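Local coordinates for protein probable intron-encoded endonuclease 1 (PDB 6X1J) that cleaves DNA at a specific target site as a LAGLIDADG homing endonuclease, serving the homing of a mitochondrial 21S rRNA gene intron, at residues A[76-81]-A[110-115]; A[70-75]-A[84-89]; A[176-181]-A[199-204]. All coordinates share one frame; numbering follows the deposited sequence.

Interaction 1: residues A[76-81]-A[110-115]; sequences RVFDEY and KAFDKL
Y81 N donates to F78 O at 3.1 Å, within the turn that carries both residues meeting F112. F78 is the first residue to depart from helical backbone angles after helix 68-77, and 79-81 form a short 3-10 segment. In this LAGLIDADG endonuclease fold the contact joins the end of helix 68-77 to the residues leading into helix 113-119. The main pair is a T-shaped stack: F112 turns its edge to the face of Y81, with centroids 4.8 Å apart and planes at 62°. F112 CZ stands 3.5 Å from Y81 CG, so the touch is displaced from the ring centre toward the rim. The opposite face of Y81 carries E80 CB, which places the phenol between an aliphatic carbon and an aromatic edge. The first torsion of F112, -62°, sets CG anti to its carbonyl carbon and carries the ring tip to Y81. F59 and L32 also pack on F112. With an alanine at Y81, F112 would probably lose the face that receives its edge, opening a gap beside A111. F78 adds a looser apolar touch, CD1 to F112 CE1 at 4.4 Å, near the plane of the F112 ring. At the far end of the phenol, A111 CB lies 3.7 Å from Y81 OH.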
# COMPACT_ATOMS: atom_id res chain seq x y z
N ARG A 76 -2.00 0.94 13.10
CA ARG A 76 -3.27 0.63 13.83
C ARG A 76 -4.07 -0.41 13.02
O ARG A 76 -4.55 -1.37 13.66
CB ARG A 76 -4.11 1.86 14.18
CG ARG A 76 -3.57 2.66 15.37
CD ARG A 76 -4.39 3.86 15.88
NE ARG A 76 -4.80 4.81 14.84
CZ ARG A 76 -4.07 5.84 14.35
NH1 ARG A 76 -4.57 6.59 13.38
NH2 ARG A 76 -2.85 6.11 14.80
N VAL A 77 -4.15 -0.32 11.67
CA VAL A 77 -4.91 -1.33 10.85
C VAL A 77 -4.35 -2.76 11.10
O VAL A 77 -5.12 -3.71 11.25
CB VAL A 77 -4.88 -0.99 9.34
CG1 VAL A 77 -5.54 -2.09 8.52
CG2 VAL A 77 -5.52 0.34 9.02
N PHE A 78 -3.04 -2.94 11.11
CA PHE A 78 -2.36 -4.22 11.37
C PHE A 78 -1.83 -4.28 12.83
O PHE A 78 -0.71 -4.79 13.06
CB PHE A 78 -1.25 -4.35 10.32
CG PHE A 78 -1.79 -4.34 8.91
CD1 PHE A 78 -2.39 -5.48 8.37
CD2 PHE A 78 -1.73 -3.19 8.12
CE1 PHE A 78 -2.89 -5.47 7.07
CE2 PHE A 78 -2.23 -3.19 6.83
CZ PHE A 78 -2.82 -4.33 6.31
N ASP A 79 -2.58 -3.74 13.78
CA ASP A 79 -2.11 -3.55 15.19
C ASP A 79 -1.52 -4.86 15.78
O ASP A 79 -0.30 -4.87 16.16
CB ASP A 79 -3.26 -3.01 16.05
CG ASP A 79 -2.73 -2.44 17.34
OD1 ASP A 79 -1.68 -1.73 17.29
OD2 ASP A 79 -3.33 -2.76 18.40
N GLU A 80 -2.31 -5.94 15.78
CA GLU A 80 -1.93 -7.29 16.30
C GLU A 80 -0.51 -7.67 15.88
O GLU A 80 0.11 -8.40 16.62
CB GLU A 80 -2.66 -8.45 15.63
CG GLU A 80 -4.17 -8.40 15.66
CD GLU A 80 -4.84 -7.55 14.60
OE1 GLU A 80 -5.42 -8.11 13.67
OE2 GLU A 80 -4.82 -6.35 14.77
N TYR A 81 -0.12 -7.38 14.64
CA TYR A 81 1.04 -8.03 13.96
C TYR A 81 2.30 -7.21 14.18
O TYR A 81 3.37 -7.67 13.72
CB TYR A 81 0.77 -8.26 12.46
CG TYR A 81 -0.39 -9.17 12.16
CD1 TYR A 81 -0.23 -10.54 12.15
CD2 TYR A 81 -1.67 -8.67 11.91
CE1 TYR A 81 -1.29 -11.40 11.90
CE2 TYR A 81 -2.74 -9.51 11.69
CZ TYR A 81 -2.55 -10.88 11.69
OH TYR A 81 -3.59 -11.74 11.47
N LYS A 110 1.87 -16.50 9.00
CA LYS A 110 1.16 -17.30 7.98
C LYS A 110 -0.00 -16.51 7.37
O LYS A 110 -0.29 -16.72 6.22
CB LYS A 110 0.67 -18.59 8.68
CG LYS A 110 -0.04 -19.61 7.80
CD LYS A 110 -0.54 -20.82 8.59
CE LYS A 110 -0.30 -22.14 7.88
NZ LYS A 110 1.14 -22.47 7.81
N ALA A 111 -0.68 -15.65 8.13
CA ALA A 111 -1.82 -14.83 7.66
C ALA A 111 -1.42 -13.99 6.43
O ALA A 111 -2.30 -13.78 5.60
CB ALA A 111 -2.37 -13.99 8.79
N PHE A 112 -0.13 -13.64 6.26
CA PHE A 112 0.38 -12.79 5.16
C PHE A 112 0.76 -13.63 3.92
O PHE A 112 1.02 -13.03 2.85
CB PHE A 112 1.57 -11.92 5.63
CG PHE A 112 1.24 -10.93 6.74
CD1 PHE A 112 0.29 -9.94 6.56
CD2 PHE A 112 1.88 -10.99 7.97
CE1 PHE A 112 -0.03 -9.05 7.59
CE2 PHE A 112 1.55 -10.12 9.00
CZ PHE A 112 0.58 -9.17 8.81
N ASP A 113 0.75 -14.97 4.02
CA ASP A 113 1.28 -15.87 2.96
C ASP A 113 0.43 -15.85 1.69
O ASP A 113 1.02 -15.85 0.59
CB ASP A 113 1.37 -17.31 3.48
CG ASP A 113 2.64 -17.63 4.26
OD1 ASP A 113 3.54 -16.75 4.34
OD2 ASP A 113 2.71 -18.75 4.76
N LYS A 114 -0.90 -15.90 1.83
CA LYS A 114 -1.84 -15.90 0.68
C LYS A 114 -1.54 -14.71 -0.25
O LYS A 114 -1.37 -14.93 -1.47
CB LYS A 114 -3.29 -15.82 1.16
CG LYS A 114 -4.27 -15.93 0.00
CD LYS A 114 -5.72 -15.84 0.41
CE LYS A 114 -6.16 -14.41 0.61
NZ LYS A 114 -7.54 -14.38 1.13
N LEU A 115 -1.52 -13.49 0.28
CA LEU A 115 -1.23 -12.26 -0.50
C LEU A 115 0.26 -12.21 -0.84
O LEU A 115 0.62 -11.78 -1.94
CB LEU A 115 -1.71 -11.02 0.26
CG LEU A 115 -3.23 -10.88 0.30
CD1 LEU A 115 -3.66 -9.71 1.17
CD2 LEU A 115 -3.81 -10.70 -1.09

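Interaction 2: residues A[70-75]-A[84-89]. With nucleotides of chain C.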
# COMPACT_ATOMS: atom_id res chain seq x y z
N TYR A 70 0.41 8.95 8.66
CA TYR A 70 0.00 7.84 7.74
C TYR A 70 0.52 6.49 8.25
O TYR A 70 -0.29 5.55 8.37
CB TYR A 70 0.44 8.08 6.29
CG TYR A 70 -0.10 7.05 5.32
CD1 TYR A 70 -1.46 6.78 5.26
CD2 TYR A 70 0.73 6.33 4.47
CE1 TYR A 70 -1.98 5.84 4.38
CE2 TYR A 70 0.22 5.39 3.59
CZ TYR A 70 -1.14 5.14 3.55
OH TYR A 70 -1.65 4.20 2.68
N ILE A 71 1.84 6.37 8.51
CA ILE A 71 2.41 5.12 9.06
C ILE A 71 1.73 4.75 10.38
O ILE A 71 1.50 3.53 10.61
CB ILE A 71 3.94 5.17 9.19
CG1 ILE A 71 4.51 3.77 9.45
CG2 ILE A 71 4.36 6.13 10.28
CD1 ILE A 71 6.02 3.64 9.18
N GLU A 72 1.39 5.71 11.22
CA GLU A 72 0.73 5.38 12.52
C GLU A 72 -0.68 4.82 12.27
O GLU A 72 -1.10 3.84 12.97
CB GLU A 72 0.66 6.60 13.44
CG GLU A 72 1.98 6.96 14.08
CD GLU A 72 1.94 8.28 14.86
OE1 GLU A 72 0.83 8.87 15.02
OE2 GLU A 72 3.02 8.72 15.27
N HIS A 73 -1.36 5.33 11.24
CA HIS A 73 -2.66 4.78 10.77
C HIS A 73 -2.52 3.32 10.27
O HIS A 73 -3.40 2.50 10.60
CB HIS A 73 -3.22 5.68 9.68
CG HIS A 73 -4.45 5.12 9.06
ND1 HIS A 73 -5.68 5.15 9.70
CD2 HIS A 73 -4.63 4.50 7.87
CE1 HIS A 73 -6.58 4.60 8.92
NE2 HIS A 73 -5.96 4.18 7.80
N ILE A 74 -1.50 3.02 9.46
CA ILE A 74 -1.28 1.67 8.85
C ILE A 74 -1.00 0.68 9.99
O ILE A 74 -1.69 -0.36 10.10
CB ILE A 74 -0.15 1.72 7.80
CG1 ILE A 74 -0.52 2.60 6.59
CG2 ILE A 74 0.24 0.32 7.37
CD1 ILE A 74 -1.71 2.10 5.81
N VAL A 75 -0.09 1.04 10.89
CA VAL A 75 0.20 0.24 12.11
C VAL A 75 -1.09 -0.02 12.90
O VAL A 75 -1.24 -1.17 13.32
CB VAL A 75 1.33 0.84 12.95
CG1 VAL A 75 1.40 0.20 14.33
CG2 VAL A 75 2.66 0.65 12.24
N SER A 84 6.36 -3.21 18.04
CA SER A 84 7.07 -1.93 18.35
C SER A 84 6.47 -0.79 17.54
O SER A 84 6.05 -0.95 16.39
CB SER A 84 8.57 -2.03 18.07
OG SER A 84 9.19 -3.03 18.86
N PRO A 85 6.40 0.42 18.14
CA PRO A 85 5.97 1.61 17.40
C PRO A 85 6.93 2.06 16.29
O PRO A 85 8.12 1.69 16.23
CB PRO A 85 5.88 2.68 18.50
CG PRO A 85 5.73 1.89 19.78
CD PRO A 85 6.63 0.70 19.56
N PRO A 86 6.38 2.87 15.36
CA PRO A 86 7.18 3.49 14.31
C PRO A 86 8.34 4.30 14.89
O PRO A 86 8.13 4.99 15.87
CB PRO A 86 6.21 4.44 13.63
CG PRO A 86 4.85 3.80 13.89
CD PRO A 86 4.95 3.21 15.28
N THR A 87 9.49 4.21 14.22
CA THR A 87 10.83 4.69 14.62
C THR A 87 11.30 5.71 13.59
O THR A 87 11.33 5.37 12.40
CB THR A 87 11.82 3.53 14.55
OG1 THR A 87 11.32 2.61 15.52
CG2 THR A 87 13.26 3.90 14.80
N LEU A 88 11.68 6.91 14.00
CA LEU A 88 12.28 7.88 13.05
C LEU A 88 13.62 7.29 12.54
O LEU A 88 14.36 6.73 13.37
CB LEU A 88 12.43 9.22 13.79
CG LEU A 88 12.86 10.40 12.94
CD1 LEU A 88 12.11 11.66 13.35
CD2 LEU A 88 14.36 10.60 13.02
N TYR A 89 13.88 7.31 11.23
CA TYR A 89 15.22 7.02 10.66
C TYR A 89 15.70 8.23 9.88
O TYR A 89 14.92 8.74 9.06
CB TYR A 89 15.22 5.88 9.64
CG TYR A 89 15.33 4.48 10.19
CD1 TYR A 89 14.32 3.99 11.01
CD2 TYR A 89 16.41 3.65 9.88
CE1 TYR A 89 14.38 2.70 11.51
CE2 TYR A 89 16.47 2.36 10.39
CZ TYR A 89 15.45 1.87 11.19
OH TYR A 89 15.42 0.61 11.73
P DC C 8 9.95 -6.11 16.96
OP1 DC C 8 9.40 -5.43 18.15
OP2 DC C 8 9.32 -5.87 15.65
O5' DC C 8 11.47 -5.81 16.63
C5' DC C 8 12.31 -5.46 17.69
C4' DC C 8 13.68 -5.15 17.16
O4' DC C 8 14.11 -6.12 16.18
C3' DC C 8 13.81 -3.78 16.49
O3' DC C 8 14.91 -3.06 17.03
C2' DC C 8 14.09 -4.10 15.04
C1' DC C 8 14.82 -5.41 15.18
N1 DC C 8 14.85 -6.24 13.97
C2 DC C 8 16.09 -6.61 13.45
O2 DC C 8 17.13 -6.20 14.00
N3 DC C 8 16.14 -7.37 12.33
C4 DC C 8 15.00 -7.76 11.75
N4 DC C 8 15.10 -8.52 10.66
C5 DC C 8 13.73 -7.41 12.27
C6 DC C 8 13.70 -6.66 13.38
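P86 rests its ring against I71 and V75, one helical turn apart on helix 68-77, and so ties this helix of the LAGLIDADG fold to the loop leading into strand 87-92, an outer strand of the four-stranded antiparallel sheet. The CB bonds of I71, V75 and P86 all point toward the other segment, and two different atoms of the proline are used. I71 and P86 run alongside each other, pointing opposite ways, with I71 CG2 4.2 Å from P86 CB. The first torsion of I71, -167°, extends CG1 away from the backbone N and leaves CG2 as the methyl facing the proline. V75 and P86 cross obliquely instead, and V75 CG2 meets P86 CG at 4.2 Å. At the margin, E72 lays its aliphatic CG 4.3 Å from P86 CG, while its carboxylate forms a salt bridge with K68. W102 and A104 of strand 98-105 also touch I71 and V75 respectively. Two residues before the proline, S84 turns its CB bond away from the helix. Its hydroxyl donates to OP1 of nucleotide DC8 of chain C, a short bond of 2.5 Å from S84 OG.

Interaction 3: residues A[176-181]-A[199-204]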
# COMPACT_ATOMS: atom_id res chain seq x y z
N GLU A 176 -1.63 -2.59 -18.58
CA GLU A 176 -2.75 -2.71 -19.56
C GLU A 176 -3.84 -3.62 -18.98
O GLU A 176 -5.02 -3.28 -19.13
CB GLU A 176 -2.31 -3.23 -20.93
CG GLU A 176 -1.54 -2.25 -21.77
CD GLU A 176 -0.63 -2.89 -22.81
OE1 GLU A 176 -0.65 -4.12 -22.93
OE2 GLU A 176 0.11 -2.16 -23.49
N ILE A 177 -3.47 -4.70 -18.29
CA ILE A 177 -4.48 -5.55 -17.56
C ILE A 177 -5.23 -4.70 -16.52
O ILE A 177 -6.50 -4.71 -16.55
CB ILE A 177 -3.87 -6.82 -16.95
CG1 ILE A 177 -3.49 -7.83 -18.04
CG2 ILE A 177 -4.83 -7.44 -15.96
CD1 ILE A 177 -2.29 -8.67 -17.72
N LEU A 178 -4.50 -3.99 -15.66
CA LEU A 178 -5.13 -3.18 -14.56
C LEU A 178 -6.14 -2.21 -15.18
O LEU A 178 -7.35 -2.19 -14.73
CB LEU A 178 -4.05 -2.41 -13.80
CG LEU A 178 -3.17 -3.24 -12.87
CD1 LEU A 178 -1.93 -2.47 -12.42
CD2 LEU A 178 -3.96 -3.74 -11.65
N ILE A 179 -5.70 -1.49 -16.23
CA ILE A 179 -6.51 -0.42 -16.86
C ILE A 179 -7.78 -1.07 -17.41
O ILE A 179 -8.87 -0.56 -17.12
CB ILE A 179 -5.74 0.32 -17.96
CG1 ILE A 179 -4.63 1.21 -17.40
CG2 ILE A 179 -6.72 1.11 -18.80
CD1 ILE A 179 -3.58 1.55 -18.41
N ASN A 180 -7.63 -2.16 -18.17
CA ASN A 180 -8.78 -2.91 -18.76
C ASN A 180 -9.79 -3.31 -17.67
O ASN A 180 -11.00 -2.99 -17.82
CB ASN A 180 -8.32 -4.14 -19.55
CG ASN A 180 -9.50 -4.77 -20.26
OD1 ASN A 180 -10.12 -5.70 -19.73
ND2 ASN A 180 -9.90 -4.22 -21.40
N ASP A 181 -9.32 -3.94 -16.60
CA ASP A 181 -10.20 -4.54 -15.55
C ASP A 181 -10.73 -3.47 -14.59
O ASP A 181 -11.95 -3.54 -14.19
CB ASP A 181 -9.45 -5.66 -14.84
CG ASP A 181 -9.09 -6.77 -15.81
OD1 ASP A 181 -9.75 -6.85 -16.83
OD2 ASP A 181 -8.10 -7.50 -15.56
N PRO A 199 5.37 2.57 -17.43
CA PRO A 199 3.93 2.80 -17.51
C PRO A 199 3.28 3.41 -16.27
O PRO A 199 3.63 2.97 -15.19
CB PRO A 199 3.35 1.39 -17.73
CG PRO A 199 4.41 0.44 -17.21
CD PRO A 199 5.74 1.15 -17.39
N ILE A 200 2.28 4.29 -16.47
CA ILE A 200 1.44 4.87 -15.37
C ILE A 200 -0.02 4.86 -15.81
O ILE A 200 -0.27 4.69 -17.02
CB ILE A 200 1.88 6.30 -15.02
CG1 ILE A 200 1.71 7.27 -16.19
CG2 ILE A 200 3.30 6.29 -14.50
CD1 ILE A 200 2.06 8.70 -15.86
N ILE A 201 -0.92 5.06 -14.88
CA ILE A 201 -2.39 5.06 -15.11
C ILE A 201 -2.87 6.49 -14.95
O ILE A 201 -2.74 7.01 -13.84
CB ILE A 201 -3.09 4.10 -14.13
CG1 ILE A 201 -2.51 2.69 -14.23
CG2 ILE A 201 -4.61 4.09 -14.34
CD1 ILE A 201 -3.23 1.63 -13.38
N TYR A 202 -3.35 7.09 -16.04
CA TYR A 202 -3.93 8.46 -16.09
C TYR A 202 -5.42 8.28 -15.85
O TYR A 202 -6.06 7.45 -16.56
CB TYR A 202 -3.58 9.09 -17.44
CG TYR A 202 -4.35 10.32 -17.85
CD1 TYR A 202 -3.92 11.60 -17.50
CD2 TYR A 202 -5.49 10.23 -18.64
CE1 TYR A 202 -4.62 12.73 -17.89
CE2 TYR A 202 -6.21 11.35 -19.03
CZ TYR A 202 -5.77 12.61 -18.66
OH TYR A 202 -6.47 13.73 -19.02
N ILE A 203 -5.97 8.99 -14.87
CA ILE A 203 -7.44 9.04 -14.61
C ILE A 203 -7.94 10.40 -15.07
O ILE A 203 -7.68 11.39 -14.39
CB ILE A 203 -7.76 8.83 -13.13
CG1 ILE A 203 -7.15 7.52 -12.62
CG2 ILE A 203 -9.28 8.92 -12.89
CD1 ILE A 203 -7.16 7.37 -11.09
N PRO A 204 -8.71 10.48 -16.19
CA PRO A 204 -9.01 11.76 -16.83
C PRO A 204 -9.91 12.58 -15.90
O PRO A 204 -10.52 11.99 -15.02
CB PRO A 204 -9.77 11.35 -18.09
CG PRO A 204 -10.52 10.10 -17.60
CD PRO A 204 -9.46 9.37 -16.81
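L178 is the first residue along 176-181 to meet the strand: its CB lies 4.1 Å from I201 CD1, so the nearest approach is made close to the helix backbone. The same side chain also packs on I127, L131 and V132, in keeping with its burial. Next comes I179, whose CG1 is 4.1 Å from I201 CG1. Here the backbones are nearest, with the CA atoms of I179 and I201 7.1 Å apart, and the two isoleucines reach past one another from opposing sides. Both have CG1 anti to the carbonyl carbon, with first torsions of -71° in I179 and -56° in I201. This is helix-on-sheet packing in the LAGLIDADG fold: helix 172-186 lies against strand 198-203 of a four-stranded antiparallel sheet. I179 also packs on I192 of the adjoining strand 191-195, and I201 on V175 one turn earlier in the helix. I200, by contrast, directs its CB bond away from the helix, as expected for its place next to I201 in an extended strand. Beyond I179 the helix continues regularly, N180 N donating to E176 O at 3.0 Å. I201 serves both helix residues because its chain is extended beyond CG1 (second torsion -175°): the CG1 methylene rests on I179 while the CD1 methyl continues to L178 CB.

Interactions 1 and 2 share helix 68-77: its body carries the proline contact, and its end and the following turn carry the aromatic one, with centres 15 Å apart and segments that alternate along the chain. Interaction 3 lies on the opposite side of the chain's centre, its own centre 28 Å from that of interaction 1. Interaction 2 sets helix 68-77 against the loop entering strand 87-92, interaction 3 sets helix 172-186 against strand 198-203: a proline ring against I71 and V75 in one, I201 against L178 and I179 in the other. Interactions 1 and 3 are buried, whereas interaction 2 is partly exposed, and one of its segments also carries a hydrogen bond from S84 to a DNA phosphate. Aromatic stacking distinguishes interaction 1.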